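Local coordinates for protein succinyl-CoA ligase (ADP-forming) subunit alpha (Methanosaeta concilii, PDB 6HXI) that binds coenzyme A and joins a CoA-ligase region to a citrate-synthase-like C-terminal domain, in an assembly that also contains citrate lyase, at residues F16-Q21 with A44-S49; Q26-F31 with A148-N153; E99-D104 with L131-I136; V116-S121 with D205-S210. All blocks are in the same frame, centred on the assembly; numbering follows the deposited sequence.

Contact 1. Residues F16-Q21 with A44-S49; sequences FVYGYQ and AIINPS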
loop_
_atom_site.group_PDB
_atom_site.type_symbol
_atom_site.label_atom_id
_atom_site.label_comp_id
_atom_site.label_asym_id
_atom_site.label_seq_id
_atom_site.Cartn_x
_atom_site.Cartn_y
_atom_site.Cartn_z
ATOM N N PHE B 16 22.097 -10.666 37.836
ATOM C CA PHE B 16 21.823 -9.760 36.745
ATOM C C PHE B 16 23.014 -9.870 35.835
ATOM O O PHE B 16 24.139 -10.028 36.301
ATOM C CB PHE B 16 21.716 -8.311 37.216
ATOM C CG PHE B 16 20.618 -7.997 38.204
ATOM C CD1 PHE B 16 19.287 -8.272 37.900
ATOM C CD2 PHE B 16 20.903 -7.342 39.391
ATOM C CE1 PHE B 16 18.264 -7.925 38.788
ATOM C CE2 PHE B 16 19.886 -7.030 40.296
ATOM C CZ PHE B 16 18.565 -7.297 39.977
ATOM N N VAL B 17 22.773 -9.829 34.543
ATOM C CA VAL B 17 23.835 -9.799 33.560
ATOM C C VAL B 17 23.767 -8.392 32.995
ATOM O O VAL B 17 22.767 -8.034 32.373
ATOM C CB VAL B 17 23.694 -10.898 32.464
ATOM C CG1 VAL B 17 24.720 -10.686 31.338
ATOM C CG2 VAL B 17 23.838 -12.290 33.062
ATOM N N TYR B 18 24.777 -7.569 33.284
ATOM C CA TYR B 18 24.880 -6.208 32.752
ATOM C C TYR B 18 25.593 -6.313 31.398
ATOM O O TYR B 18 26.757 -6.742 31.329
ATOM C CB TYR B 18 25.662 -5.262 33.704
ATOM C CG TYR B 18 25.602 -3.826 33.233
ATOM C CD1 TYR B 18 26.426 -3.377 32.205
ATOM C CD2 TYR B 18 24.655 -2.941 33.746
ATOM C CE1 TYR B 18 26.322 -2.089 31.710
ATOM C CE2 TYR B 18 24.553 -1.637 33.265
ATOM C CZ TYR B 18 25.380 -1.223 32.239
ATOM O OH TYR B 18 25.303 0.054 31.762
ATOM N N GLY B 19 24.884 -5.921 30.346
ATOM C CA GLY B 19 25.385 -5.960 28.981
ATOM C C GLY B 19 24.676 -7.039 28.200
ATOM O O GLY B 19 24.477 -8.137 28.715
ATOM N N TYR B 20 24.306 -6.742 26.949
ATOM C CA TYR B 20 23.581 -7.687 26.106
ATOM C C TYR B 20 24.487 -8.749 25.509
ATOM O O TYR B 20 24.797 -8.723 24.329
ATOM C CB TYR B 20 22.742 -6.949 25.038
ATOM C CG TYR B 20 21.580 -7.767 24.522
ATOM C CD1 TYR B 20 20.711 -8.412 25.396
ATOM C CD2 TYR B 20 21.367 -7.928 23.154
ATOM C CE1 TYR B 20 19.659 -9.195 24.924
ATOM C CE2 TYR B 20 20.302 -8.688 22.676
ATOM C CZ TYR B 20 19.426 -9.284 23.565
ATOM O OH TYR B 20 18.383 -10.052 23.098
ATOM N N GLN B 21 24.912 -9.698 26.346
ATOM C CA GLN B 21 25.826 -10.771 25.951
ATOM C C GLN B 21 25.046 -12.054 25.843
ATOM O O GLN B 21 25.028 -12.851 26.776
ATOM C CB GLN B 21 27.001 -10.872 26.956
ATOM C CG GLN B 21 27.927 -9.651 26.948
ATOM C CD GLN B 21 28.809 -9.535 25.725
ATOM O OE1 GLN B 21 29.346 -10.524 25.228
ATOM N NE2 GLN B 21 28.976 -8.316 25.203
ATOM N N ALA B 44 17.403 -10.978 35.681
ATOM C CA ALA B 44 17.228 -9.986 34.611
ATOM C C ALA B 44 18.523 -9.650 33.888
ATOM O O ALA B 44 19.626 -9.893 34.392
ATOM C CB ALA B 44 16.601 -8.695 35.162
ATOM N N ILE B 45 18.373 -9.040 32.715
ATOM C CA ILE B 45 19.473 -8.522 31.919
ATOM C C ILE B 45 19.409 -7.010 32.058
ATOM O O ILE B 45 18.312 -6.448 32.096
ATOM C CB ILE B 45 19.382 -8.976 30.451
ATOM C CG1 ILE B 45 19.384 -10.517 30.361
ATOM C CG2 ILE B 45 20.496 -8.375 29.592
ATOM C CD1 ILE B 45 18.419 -11.013 29.394
ATOM N N ILE B 46 20.567 -6.349 32.148
ATOM C CA ILE B 46 20.582 -4.901 32.182
ATOM C C ILE B 46 21.167 -4.475 30.827
ATOM O O ILE B 46 22.301 -4.825 30.504
ATOM C CB ILE B 46 21.288 -4.300 33.444
ATOM C CG1 ILE B 46 20.710 -4.923 34.746
ATOM C CG2 ILE B 46 21.132 -2.772 33.464
ATOM C CD1 ILE B 46 21.587 -4.819 35.941
ATOM N N ASN B 47 20.340 -3.851 29.989
ATOM C CA ASN B 47 20.710 -3.401 28.665
ATOM C C ASN B 47 20.562 -1.868 28.621
ATOM O O ASN B 47 19.440 -1.348 28.585
ATOM C CB ASN B 47 19.865 -4.098 27.599
ATOM C CG ASN B 47 20.296 -3.842 26.169
ATOM O OD1 ASN B 47 21.113 -2.974 25.865
ATOM N ND2 ASN B 47 19.717 -4.574 25.248
ATOM N N PRO B 48 21.696 -1.133 28.616
ATOM C CA PRO B 48 21.610 0.341 28.661
ATOM C C PRO B 48 20.942 1.002 27.463
ATOM O O PRO B 48 20.485 2.148 27.565
ATOM C CB PRO B 48 23.045 0.791 28.852
ATOM C CG PRO B 48 23.866 -0.389 28.569
ATOM C CD PRO B 48 23.090 -1.613 28.676
ATOM N N SER B 49 20.845 0.273 26.351
ATOM C CA SER B 49 20.204 0.775 25.132
ATOM C C SER B 49 18.719 0.516 25.127
ATOM O O SER B 49 18.001 1.224 24.430
ATOM C CB SER B 49 20.780 0.088 23.897
ATOM O OG SER B 49 22.162 0.314 23.716
#

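Contact 2. Residues Q26-F31 with A148-N153; sequences QRMLDF and AFRIGN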
loop_
_atom_site.group_PDB
_atom_site.type_symbol
_atom_site.label_atom_id
_atom_site.label_comp_id
_atom_site.label_asym_id
_atom_site.label_seq_id
_atom_site.Cartn_x
_atom_site.Cartn_y
_atom_site.Cartn_z
ATOM N N GLN B 26 23.195 -17.424 27.482
ATOM C CA GLN B 26 22.894 -18.813 27.141
ATOM C C GLN B 26 23.788 -19.827 27.889
ATOM O O GLN B 26 23.282 -20.860 28.325
ATOM C CB GLN B 26 22.916 -19.066 25.613
ATOM C CG GLN B 26 22.329 -20.443 25.226
ATOM C CD GLN B 26 20.897 -20.601 25.692
ATOM O OE1 GLN B 26 19.964 -20.038 25.112
ATOM N NE2 GLN B 26 20.686 -21.324 26.782
ATOM N N ARG B 27 25.086 -19.519 28.055
ATOM C CA ARG B 27 26.046 -20.381 28.754
ATOM C C ARG B 27 25.635 -20.565 30.206
ATOM O O ARG B 27 25.637 -21.697 30.701
ATOM C CB ARG B 27 27.476 -19.817 28.657
ATOM C CG ARG B 27 28.057 -19.958 27.265
ATOM C CD ARG B 27 29.547 -19.914 27.260
ATOM N NE ARG B 27 30.059 -20.381 25.978
ATOM C CZ ARG B 27 30.520 -19.583 25.030
ATOM N NH1 ARG B 27 30.972 -20.086 23.895
ATOM N NH2 ARG B 27 30.520 -18.267 25.203
ATOM N N MET B 28 25.237 -19.458 30.878
ATOM C CA MET B 28 24.795 -19.515 32.270
ATOM C C MET B 28 23.556 -20.416 32.412
ATOM O O MET B 28 23.552 -21.337 33.230
ATOM C CB MET B 28 24.545 -18.109 32.834
ATOM C CG MET B 28 25.823 -17.362 33.109
ATOM S SD MET B 28 25.589 -15.668 33.691
ATOM C CE MET B 28 24.997 -15.965 35.343
ATOM N N LEU B 29 22.544 -20.205 31.551
ATOM C CA LEU B 29 21.311 -20.984 31.560
ATOM C C LEU B 29 21.562 -22.458 31.276
ATOM O O LEU B 29 20.950 -23.320 31.918
ATOM C CB LEU B 29 20.294 -20.415 30.559
ATOM C CG LEU B 29 19.769 -19.033 30.886
ATOM C CD1 LEU B 29 19.007 -18.446 29.700
ATOM C CD2 LEU B 29 18.893 -19.069 32.126
ATOM N N ASP B 30 22.486 -22.749 30.344
ATOM C CA ASP B 30 22.834 -24.116 29.976
ATOM C C ASP B 30 23.439 -24.868 31.168
ATOM O O ASP B 30 23.135 -26.041 31.372
ATOM C CB ASP B 30 23.792 -24.111 28.766
ATOM C CG ASP B 30 23.125 -23.986 27.407
ATOM O OD1 ASP B 30 21.877 -23.974 27.353
ATOM O OD2 ASP B 30 23.852 -23.953 26.394
ATOM N N PHE B 31 24.261 -24.182 31.961
ATOM C CA PHE B 31 24.895 -24.743 33.158
ATOM C C PHE B 31 23.834 -25.034 34.224
ATOM O O PHE B 31 23.822 -26.116 34.782
ATOM C CB PHE B 31 25.964 -23.784 33.704
ATOM C CG PHE B 31 26.783 -24.361 34.835
ATOM C CD1 PHE B 31 27.598 -25.475 34.634
ATOM C CD2 PHE B 31 26.738 -23.798 36.104
ATOM C CE1 PHE B 31 28.371 -26.003 35.684
ATOM C CE2 PHE B 31 27.500 -24.339 37.158
ATOM C CZ PHE B 31 28.316 -25.428 36.934
ATOM N N ALA B 148 26.321 -25.523 40.895
ATOM C CA ALA B 148 25.469 -24.476 41.472
ATOM C C ALA B 148 25.323 -23.181 40.645
ATOM O O ALA B 148 24.196 -22.768 40.380
ATOM C CB ALA B 148 25.944 -24.137 42.871
ATOM N N PHE B 149 26.437 -22.523 40.276
ATOM C CA PHE B 149 26.393 -21.247 39.550
ATOM C C PHE B 149 27.668 -21.019 38.763
ATOM O O PHE B 149 28.753 -21.371 39.231
ATOM C CB PHE B 149 26.197 -20.071 40.554
ATOM C CG PHE B 149 26.085 -18.681 39.974
ATOM C CD1 PHE B 149 24.853 -18.176 39.568
ATOM C CD2 PHE B 149 27.205 -17.866 39.855
ATOM C CE1 PHE B 149 24.747 -16.879 39.035
ATOM C CE2 PHE B 149 27.101 -16.576 39.300
ATOM C CZ PHE B 149 25.873 -16.090 38.898
ATOM N N ARG B 150 27.538 -20.353 37.605
ATOM C CA ARG B 150 28.692 -19.965 36.800
ATOM C C ARG B 150 28.619 -18.464 36.487
ATOM O O ARG B 150 27.528 -17.936 36.222
ATOM C CB ARG B 150 28.800 -20.819 35.518
ATOM C CG ARG B 150 28.331 -20.127 34.251
ATOM C CD ARG B 150 28.066 -21.077 33.113
ATOM N NE ARG B 150 29.259 -21.275 32.319
ATOM C CZ ARG B 150 29.328 -22.008 31.223
ATOM N NH1 ARG B 150 30.478 -22.167 30.604
ATOM N NH2 ARG B 150 28.244 -22.621 30.752
ATOM N N ILE B 151 29.776 -17.797 36.485
ATOM C CA ILE B 151 29.840 -16.380 36.105
ATOM C C ILE B 151 30.060 -16.318 34.593
ATOM O O ILE B 151 31.127 -16.732 34.125
ATOM C CB ILE B 151 30.926 -15.582 36.853
ATOM C CG1 ILE B 151 30.659 -15.546 38.357
ATOM C CG2 ILE B 151 31.015 -14.170 36.273
ATOM C CD1 ILE B 151 31.929 -15.250 39.190
ATOM N N GLY B 152 29.059 -15.805 33.859
ATOM C CA GLY B 152 29.122 -15.616 32.410
ATOM C C GLY B 152 29.673 -16.784 31.622
ATOM O O GLY B 152 29.115 -17.884 31.635
ATOM N N ASN B 153 30.816 -16.561 30.979
ATOM C CA ASN B 153 31.481 -17.561 30.132
ATOM C C ASN B 153 32.401 -18.524 30.867
ATOM O O ASN B 153 33.025 -19.366 30.213
ATOM C CB ASN B 153 32.261 -16.862 29.035
ATOM C CG ASN B 153 31.377 -16.090 28.077
ATOM O OD1 ASN B 153 30.499 -16.645 27.438
ATOM N ND2 ASN B 153 31.659 -14.805 27.894
HETATM O O HOH W 1 24.873 -20.229 36.185
#

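Contact 3. Residues E99-D104 with L131-I136; sequences EALKED and LDKIVI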
loop_
_atom_site.group_PDB
_atom_site.type_symbol
_atom_site.label_atom_id
_atom_site.label_comp_id
_atom_site.label_asym_id
_atom_site.label_seq_id
_atom_site.Cartn_x
_atom_site.Cartn_y
_atom_site.Cartn_z
ATOM N N GLU B 99 27.862 1.822 40.660
ATOM C CA GLU B 99 26.402 1.904 40.785
ATOM C C GLU B 99 25.816 0.608 41.379
ATOM O O GLU B 99 24.992 0.677 42.282
ATOM C CB GLU B 99 25.762 2.250 39.436
ATOM C CG GLU B 99 24.331 2.749 39.545
ATOM C CD GLU B 99 23.686 3.154 38.232
ATOM O OE1 GLU B 99 22.639 3.843 38.274
ATOM O OE2 GLU B 99 24.234 2.799 37.161
ATOM N N ALA B 100 26.273 -0.565 40.911
ATOM C CA ALA B 100 25.814 -1.843 41.450
ATOM C C ALA B 100 26.202 -2.011 42.934
ATOM O O ALA B 100 25.384 -2.511 43.715
ATOM C CB ALA B 100 26.376 -2.988 40.630
ATOM N N LEU B 101 27.441 -1.583 43.323
ATOM C CA LEU B 101 27.942 -1.675 44.709
ATOM C C LEU B 101 27.129 -0.769 45.668
ATOM O O LEU B 101 26.950 -1.108 46.836
ATOM C CB LEU B 101 29.458 -1.344 44.793
ATOM C CG LEU B 101 30.475 -2.354 44.201
ATOM C CD1 LEU B 101 31.892 -1.783 44.220
ATOM C CD2 LEU B 101 30.477 -3.692 44.954
ATOM N N LYS B 102 26.618 0.351 45.163
ATOM C CA LYS B 102 25.783 1.285 45.924
ATOM C C LYS B 102 24.361 0.722 46.181
ATOM O O LYS B 102 23.668 1.211 47.069
ATOM C CB LYS B 102 25.763 2.684 45.269
ATOM C CG LYS B 102 27.076 3.446 45.491
ATOM C CD LYS B 102 27.367 4.484 44.407
ATOM C CE LYS B 102 28.805 4.967 44.449
ATOM N NZ LYS B 102 29.121 5.894 43.324
ATOM N N GLU B 103 23.957 -0.323 45.432
ATOM C CA GLU B 103 22.674 -1.013 45.603
ATOM C C GLU B 103 22.763 -1.914 46.826
ATOM O O GLU B 103 23.666 -2.751 46.890
ATOM C CB GLU B 103 22.318 -1.871 44.368
ATOM C CG GLU B 103 21.846 -1.087 43.163
ATOM C CD GLU B 103 20.625 -0.212 43.370
ATOM O OE1 GLU B 103 19.660 -0.662 44.035
ATOM O OE2 GLU B 103 20.649 0.940 42.879
ATOM N N ASP B 104 21.818 -1.768 47.769
ATOM C CA ASP B 104 21.763 -2.536 49.014
ATOM C C ASP B 104 21.595 -4.046 48.818
ATOM O O ASP B 104 22.060 -4.819 49.653
ATOM C CB ASP B 104 20.654 -1.996 49.940
ATOM C CG ASP B 104 20.879 -0.582 50.446
ATOM O OD1 ASP B 104 22.051 -0.236 50.751
ATOM O OD2 ASP B 104 19.880 0.175 50.564
ATOM N N LEU B 131 31.989 -1.754 52.201
ATOM C CA LEU B 131 30.592 -2.197 52.211
ATOM C C LEU B 131 30.400 -3.713 52.436
ATOM O O LEU B 131 29.270 -4.197 52.290
ATOM C CB LEU B 131 29.929 -1.801 50.885
ATOM C CG LEU B 131 29.923 -0.337 50.469
ATOM C CD1 LEU B 131 29.542 -0.224 49.013
ATOM C CD2 LEU B 131 28.978 0.488 51.333
ATOM N N ASP B 132 31.480 -4.455 52.786
ATOM C CA ASP B 132 31.483 -5.918 52.977
ATOM C C ASP B 132 30.948 -6.673 51.718
ATOM O O ASP B 132 30.191 -7.647 51.807
ATOM C CB ASP B 132 30.761 -6.334 54.279
ATOM C CG ASP B 132 31.398 -7.548 54.939
ATOM O OD1 ASP B 132 31.142 -8.691 54.466
ATOM O OD2 ASP B 132 32.193 -7.356 55.893
ATOM N N LYS B 133 31.337 -6.180 50.532
ATOM C CA LYS B 133 30.931 -6.737 49.247
ATOM C C LYS B 133 32.128 -7.372 48.532
ATOM O O LYS B 133 33.238 -7.330 49.063
ATOM C CB LYS B 133 30.208 -5.668 48.427
ATOM C CG LYS B 133 28.867 -5.320 49.060
ATOM C CD LYS B 133 28.110 -4.213 48.367
ATOM C CE LYS B 133 26.940 -3.830 49.238
ATOM N NZ LYS B 133 25.896 -3.151 48.453
ATOM N N ILE B 134 31.902 -8.043 47.397
ATOM C CA ILE B 134 32.999 -8.702 46.670
ATOM C C ILE B 134 33.078 -8.234 45.221
ATOM O O ILE B 134 32.051 -8.179 44.542
ATOM C CB ILE B 134 32.946 -10.267 46.807
ATOM C CG1 ILE B 134 33.231 -10.710 48.267
ATOM C CG2 ILE B 134 33.901 -10.999 45.843
ATOM C CD1 ILE B 134 31.974 -11.067 49.055
ATOM N N VAL B 135 34.289 -7.891 44.756
ATOM C CA VAL B 135 34.517 -7.559 43.359
ATOM C C VAL B 135 35.484 -8.613 42.796
ATOM O O VAL B 135 36.612 -8.721 43.275
ATOM C CB VAL B 135 34.990 -6.097 43.067
ATOM C CG1 VAL B 135 35.345 -5.916 41.587
ATOM C CG2 VAL B 135 33.933 -5.089 43.472
ATOM N N ILE B 136 35.020 -9.408 41.828
ATOM C CA ILE B 136 35.853 -10.392 41.148
ATOM C C ILE B 136 36.218 -9.709 39.837
ATOM O O ILE B 136 35.341 -9.320 39.075
ATOM C CB ILE B 136 35.183 -11.791 40.952
ATOM C CG1 ILE B 136 34.969 -12.491 42.321
ATOM C CG2 ILE B 136 36.025 -12.685 40.050
ATOM C CD1 ILE B 136 33.650 -13.083 42.467
#

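Contact 4. Residues V116-S121 with D205-S210; sequences VPERQS and DRYPGS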
loop_
_atom_site.group_PDB
_atom_site.type_symbol
_atom_site.label_atom_id
_atom_site.label_comp_id
_atom_site.label_asym_id
_atom_site.label_seq_id
_atom_site.Cartn_x
_atom_site.Cartn_y
_atom_site.Cartn_z
ATOM N N VAL B 116 41.014 -1.725 32.433
ATOM C CA VAL B 116 40.450 -0.814 33.431
ATOM C C VAL B 116 41.612 -0.123 34.177
ATOM O O VAL B 116 42.514 -0.816 34.654
ATOM C CB VAL B 116 39.469 -1.534 34.411
ATOM C CG1 VAL B 116 38.933 -0.583 35.483
ATOM C CG2 VAL B 116 38.311 -2.195 33.659
ATOM N N PRO B 117 41.612 1.229 34.313
ATOM C CA PRO B 117 42.703 1.896 35.060
ATOM C C PRO B 117 42.927 1.320 36.436
ATOM O O PRO B 117 41.978 0.922 37.107
ATOM C CB PRO B 117 42.240 3.356 35.155
ATOM C CG PRO B 117 41.385 3.530 33.972
ATOM C CD PRO B 117 40.646 2.217 33.800
ATOM N N GLU B 118 44.198 1.279 36.858
ATOM C CA GLU B 118 44.606 0.763 38.172
ATOM C C GLU B 118 43.967 1.567 39.300
ATOM O O GLU B 118 43.511 0.968 40.278
ATOM C CB GLU B 118 46.123 0.719 38.277
ATOM C CG GLU B 118 46.731 -0.367 37.406
ATOM C CD GLU B 118 48.222 -0.327 37.120
ATOM O OE1 GLU B 118 48.951 0.439 37.788
ATOM O OE2 GLU B 118 48.665 -1.091 36.232
ATOM N N ARG B 119 43.854 2.910 39.122
ATOM C CA ARG B 119 43.215 3.784 40.110
ATOM C C ARG B 119 41.718 3.440 40.350
ATOM O O ARG B 119 41.287 3.371 41.499
ATOM C CB ARG B 119 43.414 5.270 39.783
ATOM C CG ARG B 119 42.634 6.170 40.735
ATOM C CD ARG B 119 43.080 7.606 40.811
ATOM N NE ARG B 119 42.226 8.315 41.764
ATOM C CZ ARG B 119 42.389 8.304 43.087
ATOM N NH1 ARG B 119 41.543 8.961 43.870
ATOM N NH2 ARG B 119 43.406 7.639 43.637
ATOM N N GLN B 120 40.963 3.205 39.268
ATOM C CA GLN B 120 39.557 2.807 39.265
ATOM C C GLN B 120 39.367 1.463 39.982
ATOM O O GLN B 120 38.460 1.343 40.813
ATOM C CB GLN B 120 39.030 2.722 37.832
ATOM C CG GLN B 120 38.792 4.102 37.187
ATOM C CD GLN B 120 38.283 4.011 35.767
ATOM O OE1 GLN B 120 37.707 3.007 35.341
ATOM N NE2 GLN B 120 38.517 5.046 34.982
ATOM N N SER B 121 40.253 0.477 39.702
ATOM C CA SER B 121 40.212 -0.848 40.352
ATOM C C SER B 121 40.463 -0.731 41.852
ATOM O O SER B 121 39.762 -1.383 42.626
ATOM C CB SER B 121 41.202 -1.795 39.707
ATOM O OG SER B 121 40.716 -2.081 38.413
ATOM N N ASP B 205 45.182 -8.047 36.622
ATOM C CA ASP B 205 45.509 -6.661 36.872
ATOM C C ASP B 205 46.348 -6.508 38.152
ATOM O O ASP B 205 46.205 -7.310 39.085
ATOM C CB ASP B 205 44.228 -5.801 36.911
ATOM C CG ASP B 205 43.547 -5.546 35.556
ATOM O OD1 ASP B 205 44.185 -5.774 34.506
ATOM O OD2 ASP B 205 42.397 -5.089 35.549
ATOM N N ARG B 206 47.229 -5.485 38.190
ATOM C CA ARG B 206 48.087 -5.205 39.349
ATOM C C ARG B 206 47.283 -4.945 40.652
ATOM O O ARG B 206 47.749 -5.308 41.734
ATOM C CB ARG B 206 49.048 -4.029 39.057
ATOM C CG ARG B 206 50.247 -4.019 40.004
ATOM C CD ARG B 206 51.387 -3.103 39.579
ATOM N NE ARG B 206 52.159 -3.635 38.456
ATOM C CZ ARG B 206 53.267 -4.347 38.588
ATOM N NH1 ARG B 206 53.912 -4.783 37.517
ATOM N NH2 ARG B 206 53.742 -4.628 39.795
ATOM N N TYR B 207 46.093 -4.324 40.537
ATOM C CA TYR B 207 45.243 -3.973 41.674
ATOM C C TYR B 207 43.885 -4.615 41.492
ATOM O O TYR B 207 43.017 -4.021 40.856
ATOM C CB TYR B 207 45.160 -2.440 41.835
ATOM C CG TYR B 207 46.522 -1.817 42.044
ATOM C CD1 TYR B 207 47.089 -1.738 43.317
ATOM C CD2 TYR B 207 47.281 -1.372 40.963
ATOM C CE1 TYR B 207 48.370 -1.214 43.510
ATOM C CE2 TYR B 207 48.563 -0.847 41.145
ATOM C CZ TYR B 207 49.099 -0.768 42.421
ATOM O OH TYR B 207 50.361 -0.270 42.592
ATOM N N PRO B 208 43.678 -5.872 41.942
ATOM C CA PRO B 208 42.370 -6.506 41.685
ATOM C C PRO B 208 41.288 -6.037 42.659
ATOM O O PRO B 208 41.603 -5.400 43.658
ATOM C CB PRO B 208 42.678 -7.995 41.830
ATOM C CG PRO B 208 43.821 -8.032 42.871
ATOM C CD PRO B 208 44.589 -6.765 42.706
ATOM N N GLY B 209 40.027 -6.358 42.357
ATOM C CA GLY B 209 38.887 -6.031 43.207
ATOM C C GLY B 209 38.939 -6.832 44.490
ATOM O O GLY B 209 38.557 -6.341 45.558
ATOM N N SER B 210 39.454 -8.074 44.383
ATOM C CA SER B 210 39.657 -8.999 45.491
ATOM C C SER B 210 40.950 -9.760 45.225
ATOM O O SER B 210 41.239 -10.124 44.079
ATOM C CB SER B 210 38.490 -9.975 45.617
ATOM O OG SER B 210 38.236 -10.663 44.402
HETATM O O HOH W 2 42.607 -2.783 36.718
HETATM O O HOH W 3 40.894 -4.343 33.419
HETATM O O HOH W 4 46.833 -3.447 36.313
#

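Contact 1. Residues F16-Q21 with A44-S49
Phe16 lays the edge of its ring against Ala44: the methyl CB lies near the ring plane, 3.9 Å from Phe16 CD1, and the Ala44 carbonyl meets the same edge. On the same face of the sheet, CD1 of Ile46 reaches back to Phe16 CB (3.7 Å). Phe16 already pairs with Ala44 in the parallel ladder. Val17 N then donates to Ala44 O, and Val17 O accepts a straighter bond from Ile46 N at 2.8 Å (169°). The Val17 side chain turns to the other face, the one that also carries Ile45. Strands 15-18 and 42-46 are neighbours in the sheet, and helix 22-34 links them in the beta-alpha-beta crossover of a Rossmann-like nucleotide-binding fold. Tyr18 returns to the face of Phe16 and Ile46. With CG anti to the backbone N (chi1 -172°), its ring lies across the Ile46 side chain at about a right angle, CD2 3.5 Å from Ile46 CG2, and its OH comes to 3.5 Å from CG of Pro48. Ile46 O sits over one face of this ring while accepting the last ladder bond, from Gly19 N at 2.8 Å. Past the strand end, Tyr20 is the centre of an inverse gamma turn and sets its ring nearly parallel to the amide of Asn47 (13° between planes), ND2 3.8 Å from Tyr20 CG. That amide belongs to an Asx turn, OD1 taking the N-H of Ser49, while Tyr20 OH is hydrogen-bonded to His54. Gln21, the N-cap of helix 22-34, touches coenzyme A.

Contact 2. Residues Q26-F31 with A148-N153
Two arginines, Arg27 on the helix and Arg150 on the facing strand, supply the direct hydrogen bonds. Arg150 NH2 donates to the backbone O of Arg27 at 2.8 Å, coming from above the carbonyl plane. Phe31 N reaches the same oxygen from the opposite face in the ordinary helical bond. Arg27 in turn stretches out and gives NH2 to Asn153 OD1 (2.8 Å), again well out of the amide plane. One water adds a longer link, accepting from Arg150 N and donating weakly to Met28 O.

Van der Waals packing accompanies these bonds. CB of Arg27 rests over one face of the Arg150 guanidinium, near its rim. Phe31 CB is 3.5 Å from Arg150 CD, and beyond CD a bend at chi3 (-90°) swings the guanidinium toward Arg27 O. Met28 curls at its end to bring CE into apolar contact with Phe149 CZ (3.7 Å), and its SD lies 3.5 Å from Gly152 N.

Helix 22-34, which packs beside the sheet of strands 15-18 and 42-46, is thereby fastened to edge strand 149-150 of the other sheet, where a classic beta bulge at Ala148 and Phe149 faces Thr145. Arg150 NH1 also binds the carbonyls of Thr154 and Gly156, so this buried guanidinium is gripped by backbone oxygens at both amino groups. These would be expected to offset its positive charge, with Asp30 OD2, 6.3 Å from Arg150 NH2, a more distant opposite charge.

Contact 3. Residues E99-D104 with L131-I136
Leu101 fits its two methyls against the edge strand 134-136 and the residue before it: CD1 and CD2 both lie 4.0 Å from CG2 of Val135, and CD2 is equally close to CB of Lys133. Leu101 and Val135 meet at about a right angle, whereas Leu101 and Lys133 run past each other in opposite directions. The lysine's chain therefore travels over the leucine toward the C-terminal part of helix 93-102, extended all the way from CG to NZ, with its CD 3.7 Å from Leu101 O. There NZ donates to that carbonyl oxygen at 2.8 Å, tilted 30° from the carbonyl plane. Glu103 O lies at the same distance from NZ, and a hydrogen bond to Ile106 O adds a partner from the turn that leads into strand 108-111. CD1 of Leu131 also approaches Leu101 O, at 3.5 Å.

The contact sits at the edge of the Rossmann-like sheet, where 134-136 is the last strand and pairs in parallel with 108-111. Helix 118-130 ends here through a Schellman motif with Asp132 at C-prime, and Lys133 follows directly after this motif. Val109 and Thr127 also pack on Leu101, so it packs between sheet and helices. Backbone oxygens cluster round the ammonium, and these carbonyls, near the C-terminal end of helix 93-102, would tend to stabilise the charged form of Lys133, while Asp104, with OD1 5.3 Å from Lys133 NZ, may add a weaker attraction.

Contact 4. Residues V116-S121 with D205-S210
Glu118 crosses the Tyr207 ring obliquely near CD2 and CE2: its CB is 3.6 Å from Tyr207 CD2, and its OE1 meets the ring edge in plane, 3.6 Å from CE2. One helical turn on, CB of Ser121 presses against the carbonyl O of Tyr207 at 3.1 Å. Polar links between the segments run through water. One water accepts from Ser121 OG and donates to Val116 O and, at 2.6 Å, to Asp205 OD2. A second joins Val116 N to the same Asp205 oxygen, and a third takes the N-H of Arg206 and donates to Glu118 OE2 (3.0 Å).

Farther out, Glu118 OE1 accepts from Gln3 of the citrate lyase chain, and Tyr207 OH binds Ser124 O of that chain. Arg122 makes a cation-pi contact with the Tyr207 ring. Arg206 is bent at chi3 (-74°), and its guanidinium forms a salt bridge with Glu285 and a hydrogen bond to Lys279 O.

The contact joins the first turn of helix 118-130, beside the Rossmann-like sheet, to the loop between strand 196-201 and helix 212-221 of the CoA-ligase region, with citrate lyase packed on both.

Contacts 1 and 3 both involve the same mixed sheet; their centres are 17 Å apart and they do not touch. Contact 2 hooks the crossover helix of contact 1 onto the second sheet, with Val17 CG2 3.9 Å from Met28 SD, and it reaches contact 3 through Ile151 and Ile136. Contacts 3 and 4 are sewn together where Ser210 OG probably hydrogen-bonds Val135 O (2.8 Å). Coenzyme A lies beside this network: Gln21 of contact 1 touches it, Asn153 of contact 2 comes within about 6 Å by its side chain and Asp205 of contact 4 within about 8 Å, while Val135 of contact 3 stays about 13 Å away.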